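PDB 6Q2F: glycoside hydrolase family protein from Novosphingobium sp. PP1Y, which is an alpha-L-rhamnosidase, a glycoside hydrolase that probably releases terminal alpha-L-rhamnose by hydrolysing its glycosidic bonds. Local coordinates for residues 522-527 and 554-559; 799-804 and 822-827. All blocks are in the same frame, centred on the assembly; numbering follows the deposited sequence.

Interaction 1 (522-527 and 554-559)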
ATOM      1  N   ARG A 522       0.820 -25.575  16.059  1.00 29.33           N
ATOM      2  CA  ARG A 522       2.042 -24.973  16.576  1.00 27.67           C
ATOM      3  C   ARG A 522       1.829 -23.497  16.907  1.00 32.61           C
ATOM      4  O   ARG A 522       2.379 -22.992  17.891  1.00 31.89           O
ATOM      5  CB  ARG A 522       3.183 -25.140  15.572  1.00 29.31           C
ATOM      6  CG  ARG A 522       4.363 -24.142  15.770  1.00 29.53           C
ATOM      7  CD  ARG A 522       5.411 -24.269  14.659  1.00 34.89           C
ATOM      8  NE  ARG A 522       4.987 -23.640  13.398  1.00 37.60           N
ATOM      9  CZ  ARG A 522       5.147 -22.349  13.106  1.00 40.03           C
ATOM     10  NH1 ARG A 522       5.706 -21.525  13.992  1.00 33.04           N
ATOM     11  NH2 ARG A 522       4.724 -21.871  11.938  1.00 34.00           N
ATOM     12  N   LEU A 523       1.020 -22.791  16.106  1.00 35.22           N
ATOM     13  CA  LEU A 523       0.880 -21.349  16.293  1.00 32.63           C
ATOM     14  C   LEU A 523      -0.239 -20.977  17.249  1.00 29.20           C
ATOM     15  O   LEU A 523      -0.133 -19.951  17.924  1.00 34.03           O
ATOM     16  CB  LEU A 523       0.649 -20.646  14.942  1.00 27.18           C
ATOM     17  CG  LEU A 523       1.824 -20.560  13.960  1.00 29.09           C
ATOM     18  CD1 LEU A 523       1.363 -20.312  12.509  1.00 23.40           C
ATOM     19  CD2 LEU A 523       2.771 -19.440  14.385  1.00 29.25           C
ATOM     20  N   ARG A 524      -1.329 -21.745  17.291  1.00 30.19           N
ATOM     21  CA  ARG A 524      -2.461 -21.405  18.146  1.00 26.21           C
ATOM     22  C   ARG A 524      -2.529 -22.249  19.412  1.00 27.30           C
ATOM     23  O   ARG A 524      -3.288 -21.906  20.327  1.00 28.90           O
ATOM     24  CB  ARG A 524      -3.780 -21.559  17.377  1.00 25.74           C
ATOM     25  CG  ARG A 524      -3.787 -20.887  15.980  1.00 25.16           C
ATOM     26  CD  ARG A 524      -4.106 -19.409  16.085  1.00 24.39           C
ATOM     27  NE  ARG A 524      -2.971 -18.601  16.530  1.00 26.48           N
ATOM     28  CZ  ARG A 524      -2.072 -18.075  15.700  1.00 32.72           C
ATOM     29  NH1 ARG A 524      -2.176 -18.303  14.390  1.00 21.06           N
ATOM     30  NH2 ARG A 524      -1.071 -17.325  16.170  1.00 26.34           N
ATOM     31  N   GLY A 525      -1.803 -23.359  19.472  1.00 28.34           N
ATOM     32  CA  GLY A 525      -1.747 -24.162  20.676  1.00 29.63           C
ATOM     33  C   GLY A 525      -2.858 -25.170  20.873  1.00 34.89           C
ATOM     34  O   GLY A 525      -2.959 -25.723  21.970  1.00 41.18           O
ATOM     35  N   TYR A 526      -3.717 -25.407  19.879  1.00 32.45           N
ATOM     36  CA  TYR A 526      -4.739 -26.439  20.014  1.00 31.41           C
ATOM     37  C   TYR A 526      -5.047 -27.047  18.650  1.00 35.13           C
ATOM     38  O   TYR A 526      -4.700 -26.490  17.607  1.00 39.84           O
ATOM     39  CB  TYR A 526      -6.034 -25.907  20.665  1.00 26.94           C
ATOM     40  CG  TYR A 526      -6.821 -24.844  19.880  1.00 27.16           C
ATOM     41  CD1 TYR A 526      -6.438 -23.508  19.896  1.00 29.07           C
ATOM     42  CD2 TYR A 526      -7.977 -25.183  19.163  1.00 32.25           C
ATOM     43  CE1 TYR A 526      -7.164 -22.528  19.194  1.00 31.47           C
ATOM     44  CE2 TYR A 526      -8.718 -24.207  18.460  1.00 31.11           C
ATOM     45  CZ  TYR A 526      -8.301 -22.893  18.485  1.00 34.25           C
ATOM     46  OH  TYR A 526      -9.036 -21.937  17.796  1.00 34.64           O
ATOM     47  N   ASP A 527      -5.704 -28.205  18.686  1.00 29.52           N
ATOM     48  CA  ASP A 527      -6.008 -28.999  17.497  1.00 33.54           C
ATOM     49  C   ASP A 527      -7.191 -28.397  16.736  1.00 31.86           C
ATOM     50  O   ASP A 527      -8.291 -28.279  17.281  1.00 37.19           O
ATOM     51  CB  ASP A 527      -6.310 -30.431  17.941  1.00 31.63           C
ATOM     52  CG  ASP A 527      -6.402 -31.411  16.778  1.00 39.22           C
ATOM     53  OD1 ASP A 527      -6.416 -30.987  15.601  1.00 39.20           O
ATOM     54  OD2 ASP A 527      -6.472 -32.628  17.060  1.00 46.28           O
ATOM     55  N   ARG A 554      -7.968 -17.777  10.441  1.00 24.15           N
ATOM     56  CA  ARG A 554      -7.508 -16.647   9.643  1.00 23.80           C
ATOM     57  C   ARG A 554      -6.157 -16.165  10.128  1.00 30.15           C
ATOM     58  O   ARG A 554      -5.294 -15.800   9.323  1.00 34.36           O
ATOM     59  CB  ARG A 554      -8.534 -15.507   9.685  1.00 24.34           C
ATOM     60  CG  ARG A 554      -9.859 -15.846   8.979  1.00 27.84           C
ATOM     61  CD  ARG A 554     -10.698 -14.589   8.774  1.00 32.07           C
ATOM     62  NE  ARG A 554     -10.861 -13.872  10.032  1.00 31.14           N
ATOM     63  CZ  ARG A 554     -11.770 -14.176  10.953  1.00 30.97           C
ATOM     64  NH1 ARG A 554     -12.618 -15.179  10.756  1.00 26.76           N
ATOM     65  NH2 ARG A 554     -11.838 -13.472  12.068  1.00 30.92           N
ATOM     66  N   ARG A 555      -5.938 -16.191  11.446  1.00 25.91           N
ATOM     67  CA  ARG A 555      -4.675 -15.687  11.974  1.00 23.57           C
ATOM     68  C   ARG A 555      -3.523 -16.604  11.595  1.00 22.14           C
ATOM     69  O   ARG A 555      -2.399 -16.142  11.343  1.00 24.11           O
ATOM     70  CB  ARG A 555      -4.772 -15.525  13.488  1.00 25.76           C
ATOM     71  CG  ARG A 555      -3.486 -15.015  14.114  1.00 27.35           C
ATOM     72  CD  ARG A 555      -3.751 -14.381  15.459  1.00 28.22           C
ATOM     73  NE  ARG A 555      -2.519 -13.921  16.094  1.00 26.26           N
ATOM     74  CZ  ARG A 555      -2.487 -13.129  17.160  1.00 26.67           C
ATOM     75  NH1 ARG A 555      -3.626 -12.700  17.693  1.00 28.20           N
ATOM     76  NH2 ARG A 555      -1.321 -12.752  17.674  1.00 27.22           N
ATOM     77  N   THR A 556      -3.777 -17.900  11.534  1.00 23.56           N
ATOM     78  CA  THR A 556      -2.722 -18.808  11.110  1.00 22.50           C
ATOM     79  C   THR A 556      -2.336 -18.561   9.658  1.00 24.24           C
ATOM     80  O   THR A 556      -1.151 -18.608   9.306  1.00 23.85           O
ATOM     81  CB  THR A 556      -3.183 -20.247  11.325  1.00 29.07           C
ATOM     82  OG1 THR A 556      -3.469 -20.444  12.721  1.00 25.96           O
ATOM     83  CG2 THR A 556      -2.110 -21.233  10.885  1.00 29.20           C
ATOM     84  N   LEU A 557      -3.320 -18.298   8.802  1.00 26.35           N
ATOM     85  CA  LEU A 557      -3.007 -17.997   7.409  1.00 28.98           C
ATOM     86  C   LEU A 557      -2.163 -16.727   7.324  1.00 28.41           C
ATOM     87  O   LEU A 557      -1.159 -16.679   6.604  1.00 28.75           O
ATOM     88  CB  LEU A 557      -4.300 -17.846   6.605  1.00 28.54           C
ATOM     89  CG  LEU A 557      -5.242 -19.051   6.493  1.00 24.54           C
ATOM     90  CD1 LEU A 557      -6.582 -18.650   5.895  1.00 26.88           C
ATOM     91  CD2 LEU A 557      -4.585 -20.126   5.623  1.00 20.60           C
ATOM     92  N   ALA A 558      -2.547 -15.696   8.090  1.00 23.66           N
ATOM     93  CA  ALA A 558      -1.768 -14.458   8.108  1.00 22.88           C
ATOM     94  C   ALA A 558      -0.356 -14.714   8.609  1.00 26.25           C
ATOM     95  O   ALA A 558       0.606 -14.195   8.040  1.00 25.94           O
ATOM     96  CB  ALA A 558      -2.466 -13.406   8.966  1.00 21.11           C
ATOM     97  N   ASP A 559      -0.209 -15.538   9.658  1.00 26.83           N
ATOM     98  CA  ASP A 559       1.122 -15.873  10.163  1.00 24.61           C
ATOM     99  C   ASP A 559       1.960 -16.555   9.089  1.00 24.87           C
ATOM    100  O   ASP A 559       3.157 -16.281   8.942  1.00 27.41           O
ATOM    101  CB  ASP A 559       1.017 -16.792  11.391  1.00 26.25           C
ATOM    102  CG  ASP A 559       0.517 -16.068  12.654  1.00 27.39           C
ATOM    103  OD1 ASP A 559       0.641 -14.815  12.742  1.00 30.37           O
ATOM    104  OD2 ASP A 559       0.007 -16.770  13.554  1.00 32.40           O
TER
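Arg-524, the last residue of helix 516-524, reaches over to helix 543-575 and joins Thr-556 and Asp-559 there. Its CB leads into a chain that bends at chi2 (-83°) and again at chi3 (78°), which folds the guanidinium back toward the neighbouring helix. On the way CG passes 3.3 Å from Thr-556 OG1, and CD follows it past the same hydroxyl. Arg-555 CG lies over one face of the guanidinium, 3.7 Å from Arg-524 CZ and offset toward the rim, and Leu-523 CB lies over the opposite face. At the tip, NH1 gives hydrogen bonds to Thr-556 OG1 (3.0 Å) and to Asp-559 OD2 (2.8 Å). NH2 reaches the same OD2 at 2.9 Å, so one carboxylate oxygen is gripped end-on by two nitrogens of a salt bridge. OD2 lies in the guanidinium plane, although the two flat groups are turned 50° against each other. Thr-556 OG1 is also bonded to Asp-552 O one turn back. Arg-555 crosses Arg-524 at about a right angle; its positive charge, close to that of Arg-524, is paired with Glu-740. Next to this bridge, Leu-523 CD1 packs against Asp-559 CB at 3.7 Å. Both helices belong to the crossover between parallel strands 497-502 and 579-582, an element typical of the (beta/alpha)8 barrel.

Interaction 2 (799-804 and 822-827); sequences SHMTLA and KAPIAT
Ser-799 to Leu-803 and Pro-824 to Thr-827 run in roughly the same sense, 51° apart, and are joined by a single beta bridge between His-800 and Ala-826. They are the loops that follow the adjacent parallel strands 788-794 and 818-820, with helix 803-814 making the beta-alpha-beta crossover between them. Two backbone hydrogen bonds hold them: Ile-825 N to Ser-799 O (2.7 Å, 162° at the hydrogen) and Met-801 N to Ala-826 O (2.9 Å). Weaker CA-H...O contacts add to these, His-800 CA lying 3.3 Å from Ala-826 O and Thr-827 CA 3.1 Å from Met-801 O. Among the side chains, Met-801, present as selenomethionine, sets its CB 3.8 Å from Pro-824 CB. Ile-825 holds CG1 between its backbone N and carbonyl carbon (chi1 65°), which brings CG1 to 3.5 Å from Ser-799 O, beside the backbone bond made there. The His-800 ring passes near Ala-826 CB and Ile-825 CD1 and stacks on Tyr-395. Trp-841 bonds to Met-801 O through its indole nitrogen and also touches Thr-827. Thr-802 is the N-cap residue of helix 803-814, but its side chain makes no capping bond. Thr-827 OG1, bonded to Ser-829 N, also lies 3.1 Å from a water that accepts from Leu-803 N at 3.2 Å.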
ATOM      1  N   SER A 799      -9.244  -3.199  21.494  1.00 31.08           N
ATOM      2  CA  SER A 799     -10.279  -3.589  22.446  1.00 38.38           C
ATOM      3  C   SER A 799     -10.513  -5.100  22.451  1.00 40.11           C
ATOM      4  O   SER A 799     -11.028  -5.634  23.438  1.00 39.93           O
ATOM      5  CB  SER A 799     -11.589  -2.861  22.153  1.00 38.89           C
ATOM      6  OG  SER A 799     -12.252  -3.442  21.051  1.00 48.31           O
ATOM      7  N   HIS A 800     -10.166  -5.802  21.376  1.00 34.45           N
ATOM      8  CA  HIS A 800     -10.072  -7.253  21.396  1.00 32.67           C
ATOM      9  C   HIS A 800      -8.594  -7.593  21.477  1.00 33.93           C
ATOM     10  O   HIS A 800      -7.828  -7.276  20.562  1.00 31.64           O
ATOM     11  CB  HIS A 800     -10.694  -7.894  20.155  1.00 31.25           C
ATOM     12  CG  HIS A 800     -12.181  -7.751  20.068  1.00 39.42           C
ATOM     13  ND1 HIS A 800     -12.811  -6.531  19.944  1.00 45.24           N
ATOM     14  CD2 HIS A 800     -13.163  -8.680  20.053  1.00 40.02           C
ATOM     15  CE1 HIS A 800     -14.115  -6.713  19.872  1.00 41.01           C
ATOM     16  NE2 HIS A 800     -14.355  -8.010  19.932  1.00 42.34           N
HETATM   17  N   MSE A 801      -8.201  -8.240  22.561  1.00 30.55           N
HETATM   18  CA  MSE A 801      -6.807  -8.546  22.784  1.00 28.67           C
HETATM   19  C   MSE A 801      -6.638  -9.968  23.286  1.00 32.84           C
HETATM   20  O   MSE A 801      -7.399 -10.464  24.114  1.00 30.74           O
HETATM   21  CB  MSE A 801      -6.198  -7.554  23.774  1.00 34.71           C
HETATM   22  CG  MSE A 801      -4.696  -7.696  23.952  1.00 30.38           C
HETATM   23 SE   MSE A 801      -4.075  -6.438  25.283  0.73 28.32          SE
HETATM   24  CE  MSE A 801      -4.416  -4.809  24.311  1.00 26.63           C
ATOM     25  N   THR A 802      -5.612 -10.615  22.771  1.00 28.13           N
ATOM     26  CA  THR A 802      -5.351 -11.997  23.097  1.00 36.68           C
ATOM     27  C   THR A 802      -4.581 -12.090  24.423  1.00 38.14           C
ATOM     28  O   THR A 802      -3.946 -11.127  24.881  1.00 30.60           O
ATOM     29  CB  THR A 802      -4.599 -12.623  21.925  1.00 34.10           C
ATOM     30  OG1 THR A 802      -4.798 -14.029  21.918  1.00 67.75           O
ATOM     31  CG2 THR A 802      -3.128 -12.293  21.999  1.00 21.29           C
ATOM     32  N   LEU A 803      -4.681 -13.250  25.073  1.00 34.82           N
ATOM     33  CA  LEU A 803      -3.955 -13.427  26.324  1.00 37.85           C
ATOM     34  C   LEU A 803      -2.461 -13.250  26.100  1.00 34.43           C
ATOM     35  O   LEU A 803      -1.779 -12.607  26.901  1.00 33.24           O
ATOM     36  CB  LEU A 803      -4.255 -14.799  26.940  1.00 32.21           C
ATOM     37  CG  LEU A 803      -3.460 -15.070  28.228  1.00 30.52           C
ATOM     38  CD1 LEU A 803      -3.733 -13.999  29.284  1.00 30.70           C
ATOM     39  CD2 LEU A 803      -3.775 -16.447  28.787  1.00 36.20           C
ATOM     40  N   ALA A 804      -1.945 -13.792  24.996  1.00 27.04           N
ATOM     41  CA  ALA A 804      -0.528 -13.665  24.674  1.00 31.53           C
ATOM     42  C   ALA A 804      -0.107 -12.202  24.577  1.00 34.88           C
ATOM     43  O   ALA A 804       0.955 -11.816  25.075  1.00 35.93           O
ATOM     44  CB  ALA A 804      -0.222 -14.390  23.357  1.00 24.61           C
ATOM     45  N   LYS A 822      -7.642   2.113  27.181  1.00 41.95           N
ATOM     46  CA  LYS A 822      -8.681   1.525  28.002  1.00 42.55           C
ATOM     47  C   LYS A 822      -8.618   0.005  27.924  1.00 38.31           C
ATOM     48  O   LYS A 822      -8.078  -0.582  26.973  1.00 35.89           O
ATOM     49  CB  LYS A 822     -10.054   2.050  27.583  1.00 50.62           C
ATOM     50  CG  LYS A 822     -10.257   3.500  28.029  1.00 57.52           C
ATOM     51  CD  LYS A 822     -11.542   4.128  27.514  1.00 66.24           C
ATOM     52  CE  LYS A 822     -11.665   5.559  28.032  1.00 70.09           C
ATOM     53  NZ  LYS A 822     -12.777   6.319  27.384  1.00 74.83           N
ATOM     54  N   ALA A 823      -9.152  -0.626  28.965  1.00 36.79           N
ATOM     55  CA  ALA A 823      -9.060  -2.070  29.095  1.00 36.76           C
ATOM     56  C   ALA A 823      -9.715  -2.761  27.900  1.00 35.52           C
ATOM     57  O   ALA A 823     -10.810  -2.370  27.480  1.00 42.02           O
ATOM     58  CB  ALA A 823      -9.727  -2.520  30.400  1.00 35.47           C
ATOM     59  N   PRO A 824      -9.091  -3.797  27.343  1.00 37.54           N
ATOM     60  CA  PRO A 824      -9.769  -4.590  26.315  1.00 32.95           C
ATOM     61  C   PRO A 824     -10.992  -5.278  26.898  1.00 34.07           C
ATOM     62  O   PRO A 824     -11.095  -5.484  28.109  1.00 36.74           O
ATOM     63  CB  PRO A 824      -8.704  -5.601  25.899  1.00 30.46           C
ATOM     64  CG  PRO A 824      -7.923  -5.802  27.142  1.00 35.28           C
ATOM     65  CD  PRO A 824      -7.825  -4.428  27.761  1.00 33.08           C
ATOM     66  N   ILE A 825     -11.927  -5.632  26.019  1.00 36.97           N
ATOM     67  CA  ILE A 825     -13.200  -6.182  26.461  1.00 34.04           C
ATOM     68  C   ILE A 825     -13.301  -7.685  26.229  1.00 38.63           C
ATOM     69  O   ILE A 825     -14.172  -8.328  26.830  1.00 42.48           O
ATOM     70  CB  ILE A 825     -14.393  -5.479  25.784  1.00 47.29           C
ATOM     71  CG1 ILE A 825     -14.392  -5.746  24.286  1.00 46.03           C
ATOM     72  CG2 ILE A 825     -14.343  -3.972  26.034  1.00 49.75           C
ATOM     73  CD1 ILE A 825     -15.522  -5.060  23.567  1.00 48.03           C
ATOM     74  N   ALA A 826     -12.448  -8.265  25.388  1.00 35.59           N
ATOM     75  CA  ALA A 826     -12.546  -9.697  25.119  1.00 33.75           C
ATOM     76  C   ALA A 826     -11.266 -10.176  24.450  1.00 34.42           C
ATOM     77  O   ALA A 826     -10.513  -9.385  23.879  1.00 38.13           O
ATOM     78  CB  ALA A 826     -13.751 -10.022  24.227  1.00 30.41           C
ATOM     79  N   THR A 827     -11.004 -11.616  24.547  1.00 32.21           N
ATOM     80  CA  THR A 827     -10.040 -12.083  23.565  1.00 32.27           C
ATOM     81  C   THR A 827     -10.765 -12.530  22.301  1.00 32.35           C
ATOM     82  O   THR A 827     -11.894 -13.027  22.374  1.00 32.46           O
ATOM     83  CB  THR A 827      -9.211 -13.252  24.093  1.00 29.83           C
ATOM     84  OG1 THR A 827      -8.425 -13.790  23.021  1.00 31.24           O
ATOM     85  CG2 THR A 827     -10.102 -14.390  24.646  1.00 28.87           C
TER
HETATM   86  O   HOH W   1      -6.334 -15.809  23.997  1.00 23.83           O

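Overall arrangement
From the N terminus, interaction 1 comes first: it closes the loop that leads from helix 516-524 into helix 543-575, in a crossover of the barrel. The chain completes the barrel strands and enters a second alpha/beta unit, where interaction 2 closes the shorter excursion through helix 803-814 and strand 818-820. The two are in series and neither encloses the other. The centres of interactions 1 and 2 are about 18 Å apart; the nearest atoms of interactions 1 and 2 are about 4 Å apart, without touching. Residues lying between them in space join them: Arg-524 O is hydrogen-bonded to Thr-831 OG1, and helix 831-834 meets Tyr-526 as well as Leu-803 and Thr-827, tying the barrel to the second unit.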